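Local structure of 6-aminohexanoate-dimer hydrolase (4GB7) at residues D166-E171 and A258-T263; Q189-Y194 and V246-N251; M228-M233 and V290-K295; G252-L257 and E297-G302. The protein probably hydrolyses the amide bond of the linear 6-aminohexanoate dimer, as a serine hydrolase of the beta-lactamase clan. All blocks are in the same frame, centred on the assembly; numbering follows the deposited sequence. Where two conformers were deposited one is given.

Contact 1. Residues D166-E171 and A258-T263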
loop_
_atom_site.group_PDB
_atom_site.type_symbol
_atom_site.label_atom_id
_atom_site.label_comp_id
_atom_site.label_asym_id
_atom_site.label_seq_id
_atom_site.Cartn_x
_atom_site.Cartn_y
_atom_site.Cartn_z
ATOM N N ASP A 166 -11.198 -13.531 -16.235
ATOM C CA ASP A 166 -11.447 -14.943 -16.438
ATOM C C ASP A 166 -10.924 -15.440 -17.781
ATOM O O ASP A 166 -10.947 -16.646 -18.052
ATOM C CB ASP A 166 -12.926 -15.334 -16.176
ATOM C CG ASP A 166 -13.924 -14.672 -17.128
ATOM O OD1 ASP A 166 -13.531 -14.153 -18.195
ATOM O OD2 ASP A 166 -15.145 -14.716 -16.802
ATOM N N THR A 167 -10.356 -14.526 -18.565
ATOM C CA THR A 167 -9.565 -14.920 -19.744
ATOM C C THR A 167 -8.281 -15.640 -19.263
ATOM O O THR A 167 -7.788 -16.579 -19.888
ATOM C CB THR A 167 -9.199 -13.703 -20.624
ATOM O OG1 THR A 167 -10.408 -13.092 -21.160
ATOM C CG2 THR A 167 -8.237 -14.131 -21.789
ATOM N N TYR A 168 -7.770 -15.189 -18.120
ATOM C CA TYR A 168 -6.522 -15.680 -17.615
ATOM C C TYR A 168 -6.703 -16.642 -16.464
ATOM O O TYR A 168 -5.872 -17.528 -16.283
ATOM C CB TYR A 168 -5.629 -14.524 -17.190
ATOM C CG TYR A 168 -5.390 -13.561 -18.305
ATOM C CD1 TYR A 168 -4.661 -13.947 -19.425
ATOM C CD2 TYR A 168 -5.973 -12.306 -18.314
ATOM C CE1 TYR A 168 -4.454 -13.066 -20.464
ATOM C CE2 TYR A 168 -5.784 -11.418 -19.348
ATOM C CZ TYR A 168 -5.061 -11.820 -20.454
ATOM O OH TYR A 168 -4.836 -10.957 -21.503
ATOM N N ILE A 169 -7.768 -16.436 -15.663
ATOM C CA ILE A 169 -8.051 -17.299 -14.515
ATOM C C ILE A 169 -9.351 -18.075 -14.796
ATOM O O ILE A 169 -10.439 -17.594 -14.544
ATOM C CB ILE A 169 -8.194 -16.490 -13.208
ATOM C CG1 ILE A 169 -7.006 -15.511 -13.013
ATOM C CG2 ILE A 169 -8.389 -17.491 -12.067
ATOM C CD1 ILE A 169 -5.646 -16.154 -12.891
ATOM N N LYS A 170 -9.248 -19.274 -15.370
ATOM C CA LYS A 170 -10.451 -19.985 -15.763
ATOM C C LYS A 170 -11.320 -20.353 -14.557
ATOM O O LYS A 170 -12.538 -20.469 -14.682
ATOM C CB LYS A 170 -10.103 -21.200 -16.584
ATOM C CG LYS A 170 -9.338 -22.294 -15.862
ATOM C CD LYS A 170 -8.767 -23.270 -16.893
ATOM C CE LYS A 170 -8.537 -24.642 -16.316
ATOM N NZ LYS A 170 -8.327 -25.559 -17.464
ATOM N N GLU A 171 -10.690 -20.521 -13.392
ATOM C CA GLU A 171 -11.419 -20.732 -12.130
ATOM C C GLU A 171 -12.415 -19.647 -11.770
ATOM O O GLU A 171 -13.376 -19.918 -11.006
ATOM C CB GLU A 171 -10.433 -20.900 -10.947
ATOM C CG GLU A 171 -9.505 -22.087 -11.079
ATOM C CD GLU A 171 -8.188 -21.757 -11.752
ATOM O OE1 GLU A 171 -8.130 -20.801 -12.545
ATOM O OE2 GLU A 171 -7.206 -22.478 -11.493
ATOM N N ALA A 258 -3.176 -10.118 -8.811
ATOM C CA ALA A 258 -2.029 -10.933 -8.389
ATOM C C ALA A 258 -2.130 -12.390 -8.855
ATOM O O ALA A 258 -1.119 -12.995 -9.200
ATOM C CB ALA A 258 -1.794 -10.827 -6.890
ATOM N N TRP A 259 -3.349 -12.956 -8.839
ATOM C CA TRP A 259 -3.568 -14.294 -9.348
ATOM C C TRP A 259 -3.211 -14.370 -10.810
ATOM O O TRP A 259 -2.544 -15.294 -11.237
ATOM C CB TRP A 259 -5.016 -14.713 -9.095
ATOM C CG TRP A 259 -5.340 -16.167 -9.225
ATOM C CD1 TRP A 259 -4.516 -17.226 -9.634
ATOM C CD2 TRP A 259 -6.612 -16.771 -8.886
ATOM N NE1 TRP A 259 -5.195 -18.430 -9.573
ATOM C CE2 TRP A 259 -6.483 -18.211 -9.156
ATOM C CE3 TRP A 259 -7.816 -16.281 -8.413
ATOM C CZ2 TRP A 259 -7.520 -19.088 -8.916
ATOM C CZ3 TRP A 259 -8.860 -17.169 -8.180
ATOM C CH2 TRP A 259 -8.717 -18.543 -8.438
ATOM N N ILE A 260 -3.539 -13.335 -11.564
ATOM C CA ILE A 260 -3.142 -13.249 -12.959
ATOM C C ILE A 260 -1.613 -13.219 -13.106
ATOM O O ILE A 260 -1.043 -13.959 -13.916
ATOM C CB ILE A 260 -3.765 -12.025 -13.644
ATOM C CG1 ILE A 260 -5.296 -12.183 -13.693
ATOM C CG2 ILE A 260 -3.217 -11.817 -15.053
ATOM C CD1 ILE A 260 -6.047 -10.947 -14.095
ATOM N N ILE A 261 -0.946 -12.396 -12.302
ATOM C CA ILE A 261 0.525 -12.365 -12.318
ATOM C C ILE A 261 1.098 -13.777 -12.150
ATOM O O ILE A 261 1.997 -14.201 -12.910
ATOM C CB ILE A 261 1.079 -11.422 -11.243
ATOM C CG1 ILE A 261 0.702 -9.963 -11.563
ATOM C CG2 ILE A 261 2.610 -11.538 -11.102
ATOM C CD1 ILE A 261 0.976 -8.978 -10.456
ATOM N N ARG A 262 0.618 -14.486 -11.134
ATOM C CA ARG A 262 1.160 -15.800 -10.803
ATOM C C ARG A 262 0.908 -16.773 -11.934
ATOM O O ARG A 262 1.783 -17.527 -12.320
ATOM C CB ARG A 262 0.567 -16.320 -9.518
ATOM C CG ARG A 262 0.880 -15.530 -8.242
ATOM C CD ARG A 262 0.069 -16.035 -7.066
ATOM N NE ARG A 262 0.198 -15.137 -5.916
ATOM C CZ ARG A 262 -0.757 -14.339 -5.441
ATOM N NH1 ARG A 262 -2.019 -14.414 -5.876
ATOM N NH2 ARG A 262 -0.505 -13.550 -4.413
ATOM N N THR A 263 -0.298 -16.757 -12.460
ATOM C CA THR A 263 -0.657 -17.659 -13.538
ATOM C C THR A 263 0.138 -17.414 -14.803
ATOM O O THR A 263 0.646 -18.387 -15.441
ATOM C CB THR A 263 -2.162 -17.570 -13.831
ATOM O OG1 THR A 263 -2.878 -17.975 -12.667
ATOM C CG2 THR A 263 -2.561 -18.511 -14.986
HETATM O O HOH W 1 -4.682 -21.197 -10.174
HETATM O O HOH W 2 -5.481 -19.762 -13.303
#
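The indole of Trp-259 carries Ile-169 on one face: CG2 stands over the six-membered ring, 3.5 Å from its centroid and 8° off the ring normal, a CH-pi contact. On that same face chi2 (-62°) carries Ile-169 CD1 over the five-membered ring, with Trp-259 CD1 at 3.6 Å. Tyr-231 stacks on the opposite face. In the plane of the ring, at its edge, a water accepts from Trp-259 NE1 and donates to Glu-171 OE2. A second water donates to Glu-171 OE1 and bonds Thr-263 OG1 at 3.2 Å, so the carboxylate is tied to the helix through solvent. Ile-169 CD1 also rests against Thr-263 OG1, at 3.3 Å. Further along, Ile-169 CG1 meets Ile-260 CG1 at 3.8 Å, and Tyr-168 CB approaches Ile-260 CG2 at 4.2 Å; the tyrosine hydroxyl is turned elsewhere, bonded to the backbone N of Asp-160. The turn after helix 165-168 is thus laid against helix 251-265. Direct contact is mostly apolar, and polarity enters largely by way of water on the exposed side, which suggests that burial of Ile-169 contributes much of the hold.

Contact 2. Residues Q189-Y194 and V246-N251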
loop_
_atom_site.group_PDB
_atom_site.type_symbol
_atom_site.label_atom_id
_atom_site.label_comp_id
_atom_site.label_asym_id
_atom_site.label_seq_id
_atom_site.Cartn_x
_atom_site.Cartn_y
_atom_site.Cartn_z
ATOM N N GLN A 189 -13.020 -0.477 -9.943
ATOM C CA GLN A 189 -14.365 -0.274 -10.414
ATOM C C GLN A 189 -15.208 -1.583 -10.435
ATOM O O GLN A 189 -16.185 -1.722 -11.202
ATOM C CB GLN A 189 -14.338 0.393 -11.767
ATOM C CG GLN A 189 -13.854 1.831 -11.750
ATOM C CD GLN A 189 -13.619 2.371 -13.124
ATOM O OE1 GLN A 189 -13.615 1.627 -14.106
ATOM N NE2 GLN A 189 -13.454 3.675 -13.222
ATOM N N VAL A 190 -14.849 -2.510 -9.558
ATOM C CA VAL A 190 -15.544 -3.778 -9.388
ATOM C C VAL A 190 -16.245 -3.778 -8.035
ATOM O O VAL A 190 -15.596 -3.672 -6.953
ATOM C CB VAL A 190 -14.552 -4.958 -9.519
ATOM C CG1 VAL A 190 -15.302 -6.262 -9.486
ATOM C CG2 VAL A 190 -13.689 -4.812 -10.813
ATOM N N SER A 191 -17.576 -3.868 -8.103
ATOM C CA SER A 191 -18.435 -3.678 -6.919
ATOM C C SER A 191 -18.859 -5.053 -6.423
ATOM O O SER A 191 -19.651 -5.769 -7.088
ATOM C CB SER A 191 -19.641 -2.814 -7.274
ATOM O OG SER A 191 -19.303 -1.459 -7.537
ATOM N N VAL A 192 -18.356 -5.417 -5.263
ATOM C CA VAL A 192 -18.504 -6.745 -4.743
ATOM C C VAL A 192 -18.690 -6.709 -3.233
ATOM O O VAL A 192 -18.068 -5.900 -2.521
ATOM C CB VAL A 192 -17.229 -7.576 -5.069
ATOM C CG1 VAL A 192 -16.981 -8.691 -4.085
ATOM C CG2 VAL A 192 -17.268 -8.099 -6.516
ATOM N N GLU A 193 -19.536 -7.613 -2.749
ATOM C CA GLU A 193 -19.710 -7.850 -1.313
ATOM C C GLU A 193 -19.422 -9.342 -1.038
ATOM O O GLU A 193 -19.594 -10.210 -1.941
ATOM C CB GLU A 193 -21.138 -7.442 -0.850
ATOM C CG GLU A 193 -22.266 -8.335 -1.403
ATOM C CD GLU A 193 -23.692 -8.013 -0.905
ATOM O OE1 GLU A 193 -24.642 -8.587 -1.437
ATOM O OE2 GLU A 193 -23.841 -7.188 0.007
ATOM N N TYR A 194 -19.017 -9.627 0.186
ATOM C CA TYR A 194 -18.745 -10.961 0.640
ATOM C C TYR A 194 -19.631 -11.220 1.839
ATOM O O TYR A 194 -20.038 -10.263 2.548
ATOM C CB TYR A 194 -17.278 -11.105 1.116
ATOM C CG TYR A 194 -16.216 -10.597 0.133
ATOM C CD1 TYR A 194 -15.739 -11.399 -0.890
ATOM C CD2 TYR A 194 -15.701 -9.335 0.234
ATOM C CE1 TYR A 194 -14.767 -10.939 -1.755
ATOM C CE2 TYR A 194 -14.730 -8.871 -0.616
ATOM C CZ TYR A 194 -14.282 -9.683 -1.639
ATOM O OH TYR A 194 -13.305 -9.258 -2.508
ATOM N N VAL A 246 -18.837 2.314 -11.257
ATOM C CA VAL A 246 -18.533 3.224 -10.140
ATOM C C VAL A 246 -17.266 2.734 -9.424
ATOM O O VAL A 246 -16.940 1.558 -9.480
ATOM C CB VAL A 246 -19.690 3.297 -9.119
ATOM C CG1 VAL A 246 -19.902 1.947 -8.424
ATOM C CG2 VAL A 246 -19.480 4.427 -8.125
ATOM N N PHE A 247 -16.596 3.640 -8.739
ATOM C CA PHE A 247 -15.491 3.286 -7.864
ATOM C C PHE A 247 -16.014 2.534 -6.639
ATOM O O PHE A 247 -16.960 2.990 -5.975
ATOM C CB PHE A 247 -14.735 4.549 -7.435
ATOM C CG PHE A 247 -13.636 4.312 -6.435
ATOM C CD1 PHE A 247 -12.408 3.888 -6.858
ATOM C CD2 PHE A 247 -13.823 4.562 -5.081
ATOM C CE1 PHE A 247 -11.364 3.711 -5.973
ATOM C CE2 PHE A 247 -12.776 4.357 -4.174
ATOM C CZ PHE A 247 -11.541 3.946 -4.626
ATOM N N SER A 248 -15.371 1.403 -6.323
ATOM C CA SER A 248 -15.644 0.641 -5.111
ATOM C C SER A 248 -14.341 0.002 -4.688
ATOM O O SER A 248 -13.876 -0.956 -5.323
ATOM C CB SER A 248 -16.701 -0.445 -5.363
ATOM O OG SER A 248 -17.002 -1.127 -4.163
ATOM N N TYR A 249 -13.730 0.548 -3.634
ATOM C CA TYR A 249 -12.445 0.034 -3.179
ATOM C C TYR A 249 -12.593 -1.389 -2.652
ATOM O O TYR A 249 -13.409 -1.643 -1.765
ATOM C CB TYR A 249 -11.922 0.937 -2.093
ATOM C CG TYR A 249 -10.486 0.727 -1.699
ATOM C CD1 TYR A 249 -9.436 1.281 -2.436
ATOM C CD2 TYR A 249 -10.175 0.053 -0.556
ATOM C CE1 TYR A 249 -8.119 1.144 -2.033
ATOM C CE2 TYR A 249 -8.861 -0.116 -0.152
ATOM C CZ TYR A 249 -7.842 0.436 -0.884
ATOM O OH TYR A 249 -6.568 0.270 -0.428
ATOM N N ASN A 250 -11.811 -2.326 -3.201
ATOM C CA ASN A 250 -11.893 -3.701 -2.763
ATOM C C ASN A 250 -10.541 -4.428 -2.883
ATOM O O ASN A 250 -9.991 -4.552 -3.970
ATOM C CB ASN A 250 -12.949 -4.436 -3.606
ATOM C CG ASN A 250 -13.484 -5.693 -2.936
ATOM O OD1 ASN A 250 -12.724 -6.609 -2.584
ATOM N ND2 ASN A 250 -14.830 -5.744 -2.760
ATOM N N ASN A 251 -10.072 -4.974 -1.770
ATOM C CA ASN A 251 -8.867 -5.833 -1.745
ATOM C C ASN A 251 -8.914 -6.926 -2.802
ATOM O O ASN A 251 -7.899 -7.290 -3.374
ATOM C CB ASN A 251 -8.742 -6.528 -0.403
ATOM C CG ASN A 251 -8.428 -5.583 0.737
ATOM O OD1 ASN A 251 -7.777 -4.561 0.571
ATOM N ND2 ASN A 251 -8.915 -5.936 1.918
HETATM O O HOH W 3 -12.885 -2.822 -7.111
HETATM O O HOH W 4 -16.226 -3.715 -4.236
#
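Tyr-194 OH donates to Asn-250 OD1 over 2.7 Å, the one direct hydrogen bond between the segments and a tight end of their contact. The two side chains come from opposite directions; the oxygen lies at the edge of the phenol ring, near its plane, and the amide is turned 62° from that ring. With CG anti to the backbone N (chi1 -159°), Asn-250 reaches toward strand 191-193, and its ND2 packs beside Val-192 CB at 3.8 Å. Asn-250 is also the N-cap of helix 251-265, its OD1 taking the N-H of Gly-252, so the phenol and the helix start share one oxygen. The preceding Tyr-249 probably corresponds to the tyrosine of a (S/Y)xN motif; its hydroxyl bonds Ser-140 OG, consistent with a place in the active site. The middle of the contact is the loose part, spaced by water. One water gathers Val-192 N, Val-190 O and Asn-250 ND2, and lies 2.7 Å from Ser-248 OG; another links Val-190 N to Ser-248 O. Ser-191 OG rests 3.5 Å from Ser-248 CB and 3.6 Å from Val-246 CG1. The backbones come close again at Gln-189, whose CA makes a CA-H...O contact to Val-246 O at 3.3 Å.

Contact 3. Residues M228-M233 and V290-K295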
loop_
_atom_site.group_PDB
_atom_site.type_symbol
_atom_site.label_atom_id
_atom_site.label_comp_id
_atom_site.label_asym_id
_atom_site.label_seq_id
_atom_site.Cartn_x
_atom_site.Cartn_y
_atom_site.Cartn_z
HETATM N N MSE A 228 -11.072 -20.511 3.153
HETATM C CA MSE A 228 -9.922 -21.189 3.769
HETATM C C MSE A 228 -8.578 -20.754 3.193
HETATM O O MSE A 228 -7.542 -21.025 3.777
HETATM C CB MSE A 228 -10.078 -22.724 3.653
HETATM C CG MSE A 228 -11.345 -23.324 4.338
HETATM SE SE MSE A 228 -11.331 -23.014 6.270
HETATM C CE MSE A 228 -9.976 -24.367 6.750
ATOM N N LYS A 229 -8.634 -20.064 2.056
ATOM C CA LYS A 229 -7.488 -19.490 1.397
ATOM C C LYS A 229 -7.998 -18.285 0.629
ATOM O O LYS A 229 -9.187 -18.172 0.391
ATOM C CB LYS A 229 -6.854 -20.519 0.487
ATOM C CG LYS A 229 -7.724 -20.981 -0.649
ATOM C CD LYS A 229 -7.014 -22.053 -1.450
ATOM C CE LYS A 229 -7.820 -22.489 -2.644
ATOM N NZ LYS A 229 -7.020 -23.320 -3.571
ATOM N N ILE A 230 -7.100 -17.393 0.217
ATOM C CA ILE A 230 -7.491 -16.136 -0.442
ATOM C C ILE A 230 -8.389 -16.358 -1.674
ATOM O O ILE A 230 -9.387 -15.654 -1.860
ATOM C CB ILE A 230 -6.238 -15.292 -0.785
ATOM C CG1 ILE A 230 -5.558 -14.792 0.492
ATOM C CG2 ILE A 230 -6.593 -14.092 -1.681
ATOM C CD1 ILE A 230 -4.167 -14.264 0.202
ATOM N N TYR A 231 -8.062 -17.329 -2.512
ATOM C CA TYR A 231 -8.865 -17.508 -3.688
ATOM C C TYR A 231 -10.303 -17.921 -3.399
ATOM O O TYR A 231 -11.212 -17.612 -4.201
ATOM C CB TYR A 231 -8.209 -18.506 -4.636
ATOM C CG TYR A 231 -6.825 -18.132 -5.164
ATOM C CD1 TYR A 231 -6.372 -16.817 -5.197
ATOM C CD2 TYR A 231 -5.975 -19.099 -5.642
ATOM C CE1 TYR A 231 -5.132 -16.495 -5.685
ATOM C CE2 TYR A 231 -4.713 -18.772 -6.151
ATOM C CZ TYR A 231 -4.292 -17.475 -6.167
ATOM O OH TYR A 231 -3.056 -17.134 -6.674
ATOM N N ASP A 232 -10.515 -18.612 -2.284
ATOM C CA ASP A 232 -11.882 -18.941 -1.820
ATOM C C ASP A 232 -12.735 -17.685 -1.636
ATOM O O ASP A 232 -13.921 -17.643 -1.955
ATOM C CB ASP A 232 -11.855 -19.693 -0.483
ATOM C CG ASP A 232 -11.364 -21.125 -0.586
ATOM O OD1 ASP A 232 -11.131 -21.673 -1.714
ATOM O OD2 ASP A 232 -11.241 -21.707 0.524
HETATM N N MSE A 233 -12.124 -16.657 -1.079
HETATM C CA MSE A 233 -12.805 -15.379 -0.889
HETATM C C MSE A 233 -13.269 -14.799 -2.213
HETATM O O MSE A 233 -14.361 -14.286 -2.325
HETATM C CB MSE A 233 -11.891 -14.394 -0.130
HETATM C CG MSE A 233 -12.510 -13.013 0.102
HETATM SE SE MSE A 233 -11.275 -11.672 0.685
HETATM C CE MSE A 233 -10.401 -11.410 -1.043
ATOM N N VAL A 290 3.058 -11.370 3.863
ATOM C CA VAL A 290 2.199 -12.281 4.602
ATOM C C VAL A 290 1.413 -13.100 3.582
ATOM O O VAL A 290 0.954 -12.576 2.561
ATOM C CB VAL A 290 1.289 -11.522 5.558
ATOM C CG1 VAL A 290 0.185 -12.407 6.108
ATOM C CG2 VAL A 290 2.166 -10.867 6.652
ATOM N N THR A 291 1.221 -14.375 3.905
ATOM C CA THR A 291 0.480 -15.275 3.003
ATOM C C THR A 291 -0.689 -15.980 3.702
ATOM O O THR A 291 -0.756 -16.030 4.912
ATOM C CB THR A 291 1.402 -16.361 2.390
ATOM O OG1 THR A 291 1.702 -17.370 3.382
ATOM C CG2 THR A 291 2.706 -15.751 1.820
ATOM N N ASP A 292 -1.555 -16.610 2.912
ATOM C CA ASP A 292 -2.488 -17.607 3.417
ATOM C C ASP A 292 -1.762 -18.951 3.651
ATOM O O ASP A 292 -0.544 -19.073 3.433
ATOM C CB ASP A 292 -3.762 -17.685 2.509
ATOM C CG ASP A 292 -3.533 -18.318 1.178
ATOM O OD1 ASP A 292 -2.539 -19.027 1.020
ATOM O OD2 ASP A 292 -4.429 -18.125 0.287
ATOM N N GLU A 293 -2.510 -19.951 4.113
ATOM C CA GLU A 293 -1.913 -21.225 4.506
ATOM C C GLU A 293 -1.368 -21.972 3.295
ATOM O O GLU A 293 -0.564 -22.896 3.453
ATOM C CB GLU A 293 -2.936 -22.087 5.184
ATOM C CG GLU A 293 -3.384 -21.632 6.540
ATOM C CD GLU A 293 -4.677 -22.340 6.925
ATOM O OE1 GLU A 293 -5.808 -21.911 6.506
ATOM O OE2 GLU A 293 -4.540 -23.358 7.638
ATOM N N THR A 294 -1.807 -21.575 2.100
ATOM C CA THR A 294 -1.288 -22.138 0.868
ATOM C C THR A 294 -0.098 -21.394 0.268
ATOM O O THR A 294 0.354 -21.708 -0.828
ATOM C CB THR A 294 -2.402 -22.388 -0.171
ATOM O OG1 THR A 294 -2.870 -21.175 -0.757
ATOM C CG2 THR A 294 -3.533 -23.197 0.456
ATOM N N LYS A 295 0.461 -20.459 1.044
ATOM C CA LYS A 295 1.608 -19.635 0.634
ATOM C C LYS A 295 1.301 -18.691 -0.540
ATOM O O LYS A 295 2.216 -18.186 -1.242
ATOM C CB LYS A 295 2.866 -20.481 0.389
ATOM C CG LYS A 295 3.280 -21.373 1.552
ATOM C CD LYS A 295 3.426 -20.618 2.897
ATOM C CE LYS A 295 4.232 -19.279 2.903
ATOM N NZ LYS A 295 5.716 -19.503 2.725
HETATM O O HOH W 5 -5.453 -18.691 -2.161
#
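Met-228, a selenomethionine, opens the approach with its carbonyl: Met-228 O lies 3.4 Å from Glu-293 OE1, two acceptors that both also bond Arg-220, by a salt bridge in the case of Glu-293, which probably makes their approach tolerable. Met-228 N donates to Asp-232 OD2 at 2.9 Å, using the oxygen's anti lone pair. Lys-229 comes next, at the N-cap position of helix 230-235; its CB rests 3.4 Å from Asp-292 OD2 and its CD 4.1 Å from Thr-294 CG2, while the extended chain leads the ammonium away. Ile-230 then makes the direct bond of the contact, its N donating to Asp-292 OD2 at 2.8 Å and 167°. The acceptor is met on the anti side, 16° out of the carboxylate plane. Asp-292 therefore supplies, from a distant loop, an acceptor for the first turn of the helix, where the helix dipole would probably favour a negative charge. Its CG lies between its own backbone N and carbonyl carbon (chi1 72°), bringing OD1 over the turn that follows. There OD1 builds an Asx turn by accepting Thr-294 N, and Thr-294 OG1 reaches it from the same face, at 2.8 Å; a type I turn from Asp-292 to Lys-295 overlaps it. These bonds fix the carboxylate's rotation. Tyr-231 N donates to a water that in turn donates to Asp-292 OD2, so a water links the next helical N-H to the same oxygen.

Contact 4. Residues G252-L257 and E297-G302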
loop_
_atom_site.group_PDB
_atom_site.type_symbol
_atom_site.label_atom_id
_atom_site.label_comp_id
_atom_site.label_asym_id
_atom_site.label_seq_id
_atom_site.Cartn_x
_atom_site.Cartn_y
_atom_site.Cartn_z
ATOM N N GLY A 252 -10.082 -7.506 -2.992
ATOM C CA GLY A 252 -10.267 -8.584 -3.938
ATOM C C GLY A 252 -9.843 -8.264 -5.333
ATOM O O GLY A 252 -9.413 -9.189 -6.084
ATOM N N SER A 253 -9.983 -7.003 -5.739
ATOM C CA SER A 253 -9.567 -6.620 -7.084
ATOM C C SER A 253 -8.055 -6.798 -7.257
ATOM O O SER A 253 -7.580 -7.389 -8.221
ATOM C CB SER A 253 -9.981 -5.177 -7.421
ATOM O OG SER A 253 -11.406 -5.044 -7.444
ATOM N N THR A 254 -7.281 -6.312 -6.284
ATOM C CA THR A 254 -5.834 -6.504 -6.313
ATOM C C THR A 254 -5.459 -7.989 -6.219
ATOM O O THR A 254 -4.531 -8.452 -6.898
ATOM C CB THR A 254 -5.196 -5.743 -5.150
ATOM O OG1 THR A 254 -5.800 -4.458 -5.065
ATOM C CG2 THR A 254 -3.661 -5.591 -5.358
ATOM N N GLU A 255 -6.188 -8.752 -5.399
ATOM C CA GLU A 255 -5.901 -10.188 -5.236
ATOM C C GLU A 255 -6.122 -10.902 -6.552
ATOM O O GLU A 255 -5.353 -11.822 -6.892
ATOM C CB GLU A 255 -6.719 -10.827 -4.136
ATOM C CG GLU A 255 -6.468 -10.279 -2.727
ATOM C CD GLU A 255 -5.056 -10.432 -2.194
ATOM O OE1 GLU A 255 -4.224 -11.178 -2.777
ATOM O OE2 GLU A 255 -4.773 -9.748 -1.169
ATOM N N THR A 256 -7.135 -10.475 -7.304
ATOM C CA THR A 256 -7.390 -11.080 -8.628
ATOM C C THR A 256 -6.226 -10.797 -9.593
ATOM O O THR A 256 -5.720 -11.678 -10.312
ATOM C CB THR A 256 -8.726 -10.618 -9.196
ATOM O OG1 THR A 256 -9.804 -10.996 -8.300
ATOM C CG2 THR A 256 -9.000 -11.252 -10.593
ATOM N N LEU A 257 -5.852 -9.547 -9.668
ATOM C CA LEU A 257 -4.693 -9.126 -10.455
ATOM C C LEU A 257 -3.436 -9.924 -10.095
ATOM O O LEU A 257 -2.702 -10.343 -10.948
ATOM C CB LEU A 257 -4.466 -7.604 -10.300
ATOM C CG LEU A 257 -5.510 -6.669 -10.906
ATOM C CD1 LEU A 257 -5.264 -5.219 -10.524
ATOM C CD2 LEU A 257 -5.553 -6.831 -12.435
ATOM N N GLU A 297 0.309 -15.023 -1.441
ATOM C CA GLU A 297 0.511 -13.753 -0.772
ATOM C C GLU A 297 -0.792 -12.929 -0.719
ATOM O O GLU A 297 -1.593 -12.981 -1.634
ATOM C CB GLU A 297 1.556 -12.887 -1.491
ATOM C CG GLU A 297 2.925 -13.533 -1.681
ATOM C CD GLU A 297 3.094 -14.353 -2.924
ATOM O OE1 GLU A 297 2.087 -14.657 -3.614
ATOM O OE2 GLU A 297 4.271 -14.775 -3.140
ATOM N N GLN A 298 -0.988 -12.184 0.378
ATOM C CA GLN A 298 -1.959 -11.090 0.414
ATOM C C GLN A 298 -1.408 -9.957 -0.431
ATOM O O GLN A 298 -0.742 -9.078 0.106
ATOM C CB GLN A 298 -2.119 -10.529 1.838
ATOM C CG GLN A 298 -2.724 -11.483 2.810
ATOM C CD GLN A 298 -2.757 -10.906 4.197
ATOM O OE1 GLN A 298 -2.182 -9.843 4.454
ATOM N NE2 GLN A 298 -3.387 -11.615 5.100
ATOM N N ALA A 299 -1.708 -9.967 -1.722
ATOM C CA ALA A 299 -1.264 -8.929 -2.613
ATOM C C ALA A 299 -1.795 -7.539 -2.240
ATOM O O ALA A 299 -1.189 -6.516 -2.574
ATOM C CB ALA A 299 -1.690 -9.269 -4.059
ATOM N N SER A 300 -2.947 -7.522 -1.565
ATOM C CA SER A 300 -3.693 -6.293 -1.320
ATOM C C SER A 300 -3.258 -5.653 -0.042
ATOM O O SER A 300 -3.519 -4.484 0.148
ATOM C CB SER A 300 -5.209 -6.563 -1.269
ATOM O OG SER A 300 -5.523 -7.451 -0.216
ATOM N N ALA A 301 -2.577 -6.399 0.825
ATOM C CA ALA A 301 -2.380 -5.867 2.201
ATOM C C ALA A 301 -1.193 -6.416 2.982
ATOM O O ALA A 301 -0.971 -6.017 4.157
ATOM C CB ALA A 301 -3.650 -6.138 2.990
ATOM N N GLY A 302 -0.439 -7.340 2.389
ATOM C CA GLY A 302 0.529 -8.130 3.168
ATOM C C GLY A 302 2.023 -7.872 3.026
ATOM O O GLY A 302 2.836 -8.622 3.576
#
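A bend at chi2 (-61°) of Glu-255 turns its carboxylate off helix 251-265 toward the loop at Ala-299 and Ser-300. Ser-300 answers with OG between its backbone N and carbonyl carbon (chi1 61°), which brings hydroxyl and backbone N to the same oxygen. Glu-255 OE2 accepts Ser-300 OG at 2.6 Å on its anti side, 22° out of the carboxylate plane, and Ser-300 N at 2.9 Å from well above that plane. The partner oxygen, OE1, takes Ala-299 N at 3.0 Å on its syn side. Three bonds thus grip one buried carboxylate and fix its rotation, and two consecutive backbone N-H groups are satisfied by it; such donors would probably favour the charged form. Beside this polar grip, Ala-299 CB lies 3.4 Å from Glu-255 OE1, and Thr-254 packs against the loop through carbon, its CB 4.0 Å from Ser-300 CB. The hydroxyl of Thr-254 bonds Gln-358 instead. Gln-298 centres an inverse gamma turn just before these two residues. Ser-300 O accepts from Lys-143, probably the lysine of an SxxK motif, so the loop borders the probable active site. Around the contact, helix 206-214 covers Glu-255 and Ser-300 through Leu-211, helix 230-235 lies on Glu-255, helix 143-155 meets Thr-254 and Ala-299, and the loop runs on into strand 303-305.

Helix 251-265 joins three of the contacts: contact 2 ends at its N-terminus, contact 4 uses its first turns and contact 1 its later ones. Contacts 3 and 4 have centres about 10 Å apart and share the loop between strands 287-290 and 303-305, where Val-290 pairs with Gln-298 and Gly-302. Contact 1 is tied to contact 4 by the Arg-262 to Glu-297 salt bridge, and to contact 3 through Tyr-231. Contacts 2 and 3, about 20 Å apart by centres, touch lightly at Tyr-194. Along the chain, contact 2 closes before contact 4 opens, whereas contact 3 crosses contacts 1, 2 and 4. The helical region beside the probable active site is thereby cross-connected.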